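Local coordinates for enterocine A immunity protein (Enterococcus faecium, PDB 2BL8), which confers on the producing bacterium immunity to enterocin A, a pediocin-like antimicrobial bacteriocin, at residues A[4-9]-A[33-38]; A[49-54]-A[81-86]. One frame throughout, in Å; residues are numbered along the deposited sequence.

Contact 1 of 2, residues A[4-9]-A[33-38]; sequences NAKQIV and KVYLKL
Val9, Ala5 and Lys6 meet Leu38, Val34 and Tyr35 in an apolar helix-to-helix contact between the start of helix 5-17 and the end of helix 25-38. The two are neighbours in the antiparallel four-helix bundle of this immunity protein. Their local axes come within 9.6 Å and run antiparallel, at 161°.

Leu38 works through one methyl. Its CD1 lies 3.9 Å from Val9 CG2 and also packs on Ala5 CB. The two methyls of Val9 divide the work. CG1, anti to the backbone N (chi1 170°), lies 4.0 Å from Tyr35 CB. CG2 turns to Leu38 and, more loosely, to Val34 CG1. Val9 and Val34 are buried. Ala5 and Val34 also touch helix 48-64, and Val9 touches Leu80 of helix 71-84, so this seam opens into the bundle core.

Tyr35 lies at the margin. With CG anti to its backbone N (chi1 -177°), the ring swings out to helix 5-17 and presents its edge. Lys6 O sits in the ring plane, 3.6 Å from Tyr35 CE1, and Lys6 CB is beside the same carbon. The ring also packs edge-to-face with His10. Lys6 runs extended past Leu38 in the opposite direction, with its CG 3.8 Å from Leu38 CB.

At the head of helix 5-17, Asn4 OD1 accepts from Gln7 N at 2.8 Å. This Asx motif serves a backbone N-H of the first turn. No hydrogen bond joins the two segments. The contact therefore rests on methyl packing inside and on the tyrosine edge and the aliphatic part of Lys6 outside.

Contact 2 of 2, residues A[49-54]-A[81-86]; sequences PLINRL and SEIGRT
Ile51 packs on Gly84, and Asn52 bonds Arg85, where the first turns of helix 48-64 meet the end of helix 71-84 in the antiparallel four-helix bundle. Arg85 is the first residue to leave helical geometry, so the contact sits at the helix exit.

The apolar part belongs to Ile51, which is buried. Its CD1 reaches over the backbone of Gly84 and lies 3.9 Å from Gly84 CA. Gly84 has no side chain on the side facing Ile51, where a CB would press on Ile51 CG2. This lets the helices come close, with Ile51 CA and Gly84 CA 6.0 Å apart. The same CD1 makes a looser contact with Ile83 CG2, at 4.3 Å. Ile51 CG2, the branch anti to the backbone N, faces Ser81 CA.

Asn52 and Arg85, which carry the polar part, are partly exposed. Arg85 is extended from CG to NE and carries its guanidinium across to Asn52. NH1 bonds Ala95 O, so the group links helix 48-64 to the C-terminal tail. Tyr97 of that tail touches Asn52, Ser81 and Arg85. Separately, Gly84 O accepts from Ser48 OG, which ties the helix end to the residue just before 49-54.

Arg85 NH2 donates to Asn52 OD1 at 2.9 Å. The bond is bent, with an N-H...O angle of 137°. The amide and guanidinium planes are 34° apart, and NH2 stands above the carbonyl plane of Asn52.

How the contacts relate
Contact 1 joins helices 5-17 and 25-38, and contact 2 joins helices 48-64 and 71-84. Along the chain they come in series, the first closing before the second opens. Their centres are about 11 Å apart. Between them they use all four helices of the bundle, at the same end. They also touch directly. Ile83 CD1 packs against the backbone of Asn4, 3.4 Å from Asn4 N, and Leu50 CD2 lies 3.7 Å from Lys37 CB and also meets Val34. The two helix pairs are thus joined by packing, mostly of aliphatic groups, into one bundle, with the C-terminal tail against the contact 2 side.

Contact 1 of 2, residues A[4-9]-A[33-38]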
ATOM      1  N   ASN A   4     -11.132  -2.366  -5.718  1.00 31.86           N
ATOM      2  CA  ASN A   4     -11.678  -1.924  -4.398  1.00 27.29           C
ATOM      3  C   ASN A   4     -10.562  -1.840  -3.357  1.00 25.67           C
ATOM      4  O   ASN A   4      -9.896  -2.837  -3.070  1.00 23.06           O
ATOM      5  CB  ASN A   4     -12.766  -2.898  -3.940  1.00 32.23           C
ATOM      6  CG  ASN A   4     -13.311  -2.564  -2.564  1.00 33.77           C
ATOM      7  OD1 ASN A   4     -12.622  -2.721  -1.560  1.00 32.87           O
ATOM      8  ND2 ASN A   4     -14.555  -2.096  -2.514  1.00 36.10           N
ATOM      9  N   ALA A   5     -10.366  -0.648  -2.794  1.00 24.14           N
ATOM     10  CA  ALA A   5      -9.317  -0.416  -1.799  1.00 22.83           C
ATOM     11  C   ALA A   5      -9.388  -1.344  -0.588  1.00 22.16           C
ATOM     12  O   ALA A   5      -8.382  -1.953  -0.210  1.00 21.57           O
ATOM     13  CB  ALA A   5      -9.346   1.038  -1.340  1.00 22.91           C
ATOM     14  N   LYS A   6     -10.562  -1.451   0.029  1.00 20.54           N
ATOM     15  CA  LYS A   6     -10.707  -2.325   1.193  1.00 20.89           C
ATOM     16  C   LYS A   6     -10.267  -3.744   0.859  1.00 18.25           C
ATOM     17  O   LYS A   6      -9.611  -4.409   1.663  1.00 18.22           O
ATOM     18  CB  LYS A   6     -12.160  -2.387   1.669  1.00 22.86           C
ATOM     19  CG  LYS A   6     -12.740  -1.101   2.210  1.00 27.83           C
ATOM     20  CD  LYS A   6     -14.175  -1.353   2.648  1.00 30.78           C
ATOM     21  CE  LYS A   6     -14.913  -0.068   2.958  1.00 34.84           C
ATOM     22  NZ  LYS A   6     -16.338  -0.329   3.324  1.00 36.82           N
ATOM     23  N   GLN A   7     -10.646  -4.209  -0.323  1.00 18.97           N
ATOM     24  CA  GLN A   7     -10.310  -5.557  -0.754  1.00 19.42           C
ATOM     25  C   GLN A   7      -8.807  -5.763  -0.866  1.00 17.31           C
ATOM     26  O   GLN A   7      -8.273  -6.761  -0.385  1.00 16.82           O
ATOM     27  CB  GLN A   7     -10.973  -5.863  -2.098  1.00 21.29           C
ATOM     28  CG  GLN A   7     -10.905  -7.326  -2.503  1.00 26.33           C
ATOM     29  CD  GLN A   7     -11.602  -7.594  -3.823  1.00 29.45           C
ATOM     30  OE1 GLN A   7     -12.691  -7.077  -4.076  1.00 32.68           O
ATOM     31  NE2 GLN A   7     -10.983  -8.410  -4.668  1.00 32.33           N
ATOM     32  N   ILE A   8      -8.127  -4.816  -1.502  1.00 17.46           N
ATOM     33  CA  ILE A   8      -6.684  -4.932  -1.663  1.00 16.56           C
ATOM     34  C   ILE A   8      -5.961  -4.886  -0.319  1.00 16.31           C
ATOM     35  O   ILE A   8      -5.054  -5.677  -0.074  1.00 17.18           O
ATOM     36  CB  ILE A   8      -6.137  -3.823  -2.576  1.00 17.52           C
ATOM     37  CG1 ILE A   8      -6.810  -3.900  -3.953  1.00 17.24           C
ATOM     38  CG2 ILE A   8      -4.630  -3.965  -2.708  1.00 18.74           C
ATOM     39  CD1 ILE A   8      -6.608  -5.207  -4.674  1.00 19.27           C
ATOM     40  N   VAL A   9      -6.373  -3.974   0.557  1.00 16.61           N
ATOM     41  CA  VAL A   9      -5.754  -3.861   1.874  1.00 16.34           C
ATOM     42  C   VAL A   9      -5.980  -5.148   2.655  1.00 16.24           C
ATOM     43  O   VAL A   9      -5.060  -5.669   3.286  1.00 16.42           O
ATOM     44  CB  VAL A   9      -6.343  -2.679   2.675  1.00 16.73           C
ATOM     45  CG1 VAL A   9      -5.873  -2.735   4.120  1.00 18.47           C
ATOM     46  CG2 VAL A   9      -5.915  -1.366   2.043  1.00 17.47           C
ATOM     47  N   LYS A  33      -5.231  -0.393  10.629  1.00 18.74           N
ATOM     48  CA  LYS A  33      -5.711   0.965  10.858  1.00 20.89           C
ATOM     49  C   LYS A  33      -6.316   1.571   9.597  1.00 21.45           C
ATOM     50  O   LYS A  33      -7.367   2.210   9.647  1.00 20.77           O
ATOM     51  CB  LYS A  33      -4.553   1.838  11.352  1.00 24.62           C
ATOM     52  CG  LYS A  33      -4.942   3.261  11.732  1.00 30.67           C
ATOM     53  CD  LYS A  33      -3.747   4.012  12.307  1.00 33.98           C
ATOM     54  CE  LYS A  33      -4.123   5.425  12.729  1.00 36.12           C
ATOM     55  NZ  LYS A  33      -2.967   6.152  13.333  1.00 37.80           N
ATOM     56  N   VAL A  34      -5.645   1.375   8.467  1.00 18.53           N
ATOM     57  CA  VAL A  34      -6.124   1.907   7.196  1.00 18.33           C
ATOM     58  C   VAL A  34      -7.449   1.261   6.788  1.00 18.34           C
ATOM     59  O   VAL A  34      -8.367   1.947   6.332  1.00 18.07           O
ATOM     60  CB  VAL A  34      -5.071   1.684   6.083  1.00 18.39           C
ATOM     61  CG1 VAL A  34      -5.621   2.113   4.732  1.00 18.40           C
ATOM     62  CG2 VAL A  34      -3.823   2.471   6.406  1.00 18.26           C
ATOM     63  N   TYR A  35      -7.541  -0.055   6.963  1.00 17.24           N
ATOM     64  CA  TYR A  35      -8.749  -0.802   6.617  1.00 19.84           C
ATOM     65  C   TYR A  35      -9.962  -0.232   7.341  1.00 20.31           C
ATOM     66  O   TYR A  35     -10.999   0.021   6.727  1.00 20.95           O
ATOM     67  CB  TYR A  35      -8.600  -2.278   6.996  1.00 18.57           C
ATOM     68  CG  TYR A  35      -9.794  -3.115   6.596  1.00 20.82           C
ATOM     69  CD1 TYR A  35      -9.962  -3.545   5.282  1.00 20.80           C
ATOM     70  CD2 TYR A  35     -10.778  -3.448   7.529  1.00 22.78           C
ATOM     71  CE1 TYR A  35     -11.082  -4.285   4.903  1.00 22.67           C
ATOM     72  CE2 TYR A  35     -11.898  -4.186   7.163  1.00 25.33           C
ATOM     73  CZ  TYR A  35     -12.046  -4.599   5.850  1.00 24.49           C
ATOM     74  OH  TYR A  35     -13.164  -5.315   5.484  1.00 29.50           O
ATOM     75  N   LEU A  36      -9.831  -0.047   8.650  1.00 22.05           N
ATOM     76  CA  LEU A  36     -10.923   0.498   9.450  1.00 23.08           C
ATOM     77  C   LEU A  36     -11.351   1.875   8.939  1.00 24.61           C
ATOM     78  O   LEU A  36     -12.547   2.170   8.858  1.00 23.34           O
ATOM     79  CB  LEU A  36     -10.508   0.574  10.923  1.00 23.96           C
ATOM     80  CG  LEU A  36     -10.330  -0.791  11.602  1.00 23.60           C
ATOM     81  CD1 LEU A  36      -9.737  -0.606  12.988  1.00 22.44           C
ATOM     82  CD2 LEU A  36     -11.671  -1.514  11.677  1.00 22.64           C
ATOM     83  N   LYS A  37     -10.379   2.714   8.588  1.00 23.36           N
ATOM     84  CA  LYS A  37     -10.685   4.047   8.073  1.00 25.09           C
ATOM     85  C   LYS A  37     -11.431   3.983   6.746  1.00 25.62           C
ATOM     86  O   LYS A  37     -12.338   4.780   6.499  1.00 27.19           O
ATOM     87  CB  LYS A  37      -9.402   4.863   7.891  1.00 24.45           C
ATOM     88  CG  LYS A  37      -8.723   5.246   9.189  1.00 26.53           C
ATOM     89  CD  LYS A  37      -7.592   6.229   8.945  1.00 29.78           C
ATOM     90  CE  LYS A  37      -6.961   6.672  10.254  1.00 33.19           C
ATOM     91  NZ  LYS A  37      -7.978   7.262  11.169  1.00 35.52           N
ATOM     92  N   LEU A  38     -11.050   3.033   5.897  1.00 23.62           N
ATOM     93  CA  LEU A  38     -11.683   2.872   4.592  1.00 25.28           C
ATOM     94  C   LEU A  38     -13.140   2.421   4.687  1.00 26.34           C
ATOM     95  O   LEU A  38     -13.870   2.469   3.701  1.00 27.69           O
ATOM     96  CB  LEU A  38     -10.888   1.879   3.736  1.00 23.13           C
ATOM     97  CG  LEU A  38      -9.511   2.349   3.248  1.00 22.52           C
ATOM     98  CD1 LEU A  38      -8.792   1.211   2.543  1.00 21.24           C
ATOM     99  CD2 LEU A  38      -9.675   3.530   2.306  1.00 22.46           C
TER

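Contact 2 of 2, residues A[49-54]-A[81-86]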
ATOM      1  N   PRO A  49      -5.739  10.121  -0.554  1.00 18.93           N
ATOM      2  CA  PRO A  49      -4.657  10.625   0.298  1.00 18.65           C
ATOM      3  C   PRO A  49      -4.177   9.567   1.292  1.00 18.18           C
ATOM      4  O   PRO A  49      -2.973   9.409   1.524  1.00 18.47           O
ATOM      5  CB  PRO A  49      -5.302  11.820   0.997  1.00 21.27           C
ATOM      6  CG  PRO A  49      -6.294  12.304  -0.013  1.00 21.70           C
ATOM      7  CD  PRO A  49      -6.907  11.018  -0.502  1.00 21.55           C
ATOM      8  N   LEU A  50      -5.127   8.844   1.874  1.00 16.81           N
ATOM      9  CA  LEU A  50      -4.806   7.810   2.848  1.00 16.62           C
ATOM     10  C   LEU A  50      -4.026   6.694   2.171  1.00 16.58           C
ATOM     11  O   LEU A  50      -3.029   6.209   2.702  1.00 16.58           O
ATOM     12  CB  LEU A  50      -6.085   7.243   3.465  1.00 17.61           C
ATOM     13  CG  LEU A  50      -5.872   6.188   4.551  1.00 18.31           C
ATOM     14  CD1 LEU A  50      -5.100   6.808   5.705  1.00 19.64           C
ATOM     15  CD2 LEU A  50      -7.213   5.655   5.018  1.00 21.42           C
ATOM     16  N   ILE A  51      -4.494   6.296   0.996  1.00 16.22           N
ATOM     17  CA  ILE A  51      -3.839   5.240   0.237  1.00 15.64           C
ATOM     18  C   ILE A  51      -2.396   5.620  -0.074  1.00 14.00           C
ATOM     19  O   ILE A  51      -1.487   4.809   0.100  1.00 15.17           O
ATOM     20  CB  ILE A  51      -4.591   4.970  -1.082  1.00 17.66           C
ATOM     21  CG1 ILE A  51      -5.948   4.333  -0.773  1.00 18.98           C
ATOM     22  CG2 ILE A  51      -3.759   4.074  -1.999  1.00 18.56           C
ATOM     23  CD1 ILE A  51      -6.832   4.169  -1.980  1.00 21.72           C
ATOM     24  N   ASN A  52      -2.177   6.851  -0.526  1.00 14.75           N
ATOM     25  CA  ASN A  52      -0.821   7.265  -0.859  1.00 14.94           C
ATOM     26  C   ASN A  52       0.086   7.295   0.364  1.00 16.11           C
ATOM     27  O   ASN A  52       1.258   6.920   0.282  1.00 16.00           O
ATOM     28  CB  ASN A  52      -0.815   8.628  -1.541  1.00 16.19           C
ATOM     29  CG  ASN A  52       0.485   8.887  -2.264  1.00 18.51           C
ATOM     30  OD1 ASN A  52       0.819   8.181  -3.211  1.00 18.95           O
ATOM     31  ND2 ASN A  52       1.236   9.880  -1.809  1.00 21.65           N
ATOM     32  N   ARG A  53      -0.445   7.741   1.499  1.00 16.54           N
ATOM     33  CA  ARG A  53       0.344   7.771   2.723  1.00 16.93           C
ATOM     34  C   ARG A  53       0.748   6.343   3.080  1.00 15.46           C
ATOM     35  O   ARG A  53       1.861   6.095   3.552  1.00 16.11           O
ATOM     36  CB  ARG A  53      -0.469   8.378   3.874  1.00 21.98           C
ATOM     37  CG  ARG A  53      -0.735   9.867   3.728  1.00 27.66           C
ATOM     38  CD  ARG A  53      -1.597  10.416   4.868  1.00 30.83           C
ATOM     39  NE  ARG A  53      -1.028  10.161   6.190  1.00 35.29           N
ATOM     40  CZ  ARG A  53      -1.224   9.050   6.896  1.00 36.87           C
ATOM     41  NH1 ARG A  53      -1.982   8.074   6.414  1.00 38.85           N
ATOM     42  NH2 ARG A  53      -0.660   8.914   8.088  1.00 37.62           N
ATOM     43  N   LEU A  54      -0.164   5.408   2.851  1.00 14.45           N
ATOM     44  CA  LEU A  54       0.092   4.007   3.150  1.00 13.25           C
ATOM     45  C   LEU A  54       1.197   3.455   2.265  1.00 13.61           C
ATOM     46  O   LEU A  54       2.108   2.779   2.748  1.00 14.58           O
ATOM     47  CB  LEU A  54      -1.181   3.177   2.960  1.00 14.31           C
ATOM     48  CG  LEU A  54      -0.979   1.659   3.019  1.00 14.38           C
ATOM     49  CD1 LEU A  54      -0.384   1.255   4.363  1.00 15.04           C
ATOM     50  CD2 LEU A  54      -2.306   0.964   2.792  1.00 13.45           C
ATOM     51  N   SER A  81      -2.268   1.575  -5.270  1.00 15.89           N
ATOM     52  CA  SER A  81      -1.961   2.926  -5.696  1.00 15.93           C
ATOM     53  C   SER A  81      -2.768   3.298  -6.940  1.00 15.84           C
ATOM     54  O   SER A  81      -3.188   4.447  -7.093  1.00 15.98           O
ATOM     55  CB  SER A  81      -0.475   3.071  -5.995  1.00 18.00           C
ATOM     56  OG  SER A  81      -0.187   4.414  -6.320  1.00 18.91           O
ATOM     57  N   GLU A  82      -2.979   2.332  -7.830  1.00 14.13           N
ATOM     58  CA  GLU A  82      -3.746   2.600  -9.047  1.00 15.93           C
ATOM     59  C   GLU A  82      -5.159   3.051  -8.686  1.00 15.39           C
ATOM     60  O   GLU A  82      -5.726   3.937  -9.335  1.00 15.41           O
ATOM     61  CB  GLU A  82      -3.799   1.354  -9.934  1.00 18.31           C
ATOM     62  CG  GLU A  82      -2.436   0.920 -10.448  1.00 27.28           C
ATOM     63  CD  GLU A  82      -2.508  -0.285 -11.367  1.00 30.67           C
ATOM     64  OE1 GLU A  82      -3.109  -1.304 -10.970  1.00 35.33           O
ATOM     65  OE2 GLU A  82      -1.958  -0.213 -12.485  1.00 35.54           O
ATOM     66  N   ILE A  83      -5.724   2.445  -7.647  1.00 14.06           N
ATOM     67  CA  ILE A  83      -7.061   2.819  -7.197  1.00 15.93           C
ATOM     68  C   ILE A  83      -7.034   4.246  -6.669  1.00 16.78           C
ATOM     69  O   ILE A  83      -7.946   5.031  -6.928  1.00 17.69           O
ATOM     70  CB  ILE A  83      -7.554   1.876  -6.078  1.00 17.30           C
ATOM     71  CG1 ILE A  83      -7.812   0.487  -6.661  1.00 17.47           C
ATOM     72  CG2 ILE A  83      -8.813   2.444  -5.424  1.00 18.95           C
ATOM     73  CD1 ILE A  83      -8.241  -0.540  -5.634  1.00 21.87           C
ATOM     74  N   GLY A  84      -5.982   4.574  -5.928  1.00 16.89           N
ATOM     75  CA  GLY A  84      -5.852   5.906  -5.373  1.00 17.45           C
ATOM     76  C   GLY A  84      -5.626   6.943  -6.452  1.00 18.11           C
ATOM     77  O   GLY A  84      -6.033   8.096  -6.315  1.00 22.18           O
ATOM     78  N   ARG A  85      -4.978   6.527  -7.534  1.00 15.72           N
ATOM     79  CA  ARG A  85      -4.684   7.424  -8.641  1.00 15.14           C
ATOM     80  C   ARG A  85      -5.460   7.064  -9.891  1.00 16.44           C
ATOM     81  O   ARG A  85      -4.895   6.570 -10.872  1.00 16.95           O
ATOM     82  CB  ARG A  85      -3.183   7.417  -8.929  1.00 13.71           C
ATOM     83  CG  ARG A  85      -2.374   8.018  -7.792  1.00 13.29           C
ATOM     84  CD  ARG A  85      -0.880   8.077  -8.092  1.00 13.34           C
ATOM     85  NE  ARG A  85      -0.144   8.515  -6.907  1.00 15.12           N
ATOM     86  CZ  ARG A  85       1.156   8.778  -6.875  1.00 14.31           C
ATOM     87  NH1 ARG A  85       1.891   8.651  -7.973  1.00 13.38           N
ATOM     88  NH2 ARG A  85       1.721   9.166  -5.736  1.00 16.21           N
ATOM     89  N   THR A  86      -6.768   7.299  -9.826  1.00 18.08           N
ATOM     90  CA  THR A  86      -7.668   7.044 -10.943  1.00 18.76           C
ATOM     91  C   THR A  86      -8.124   8.416 -11.422  1.00 17.63           C
ATOM     92  O   THR A  86      -8.518   9.264 -10.622  1.00 17.04           O
ATOM     93  CB  THR A  86      -8.893   6.220 -10.507  1.00 20.07           C
ATOM     94  OG1 THR A  86      -8.457   4.972  -9.945  1.00 22.62           O
ATOM     95  CG2 THR A  86      -9.785   5.927 -11.706  1.00 22.18           C
TER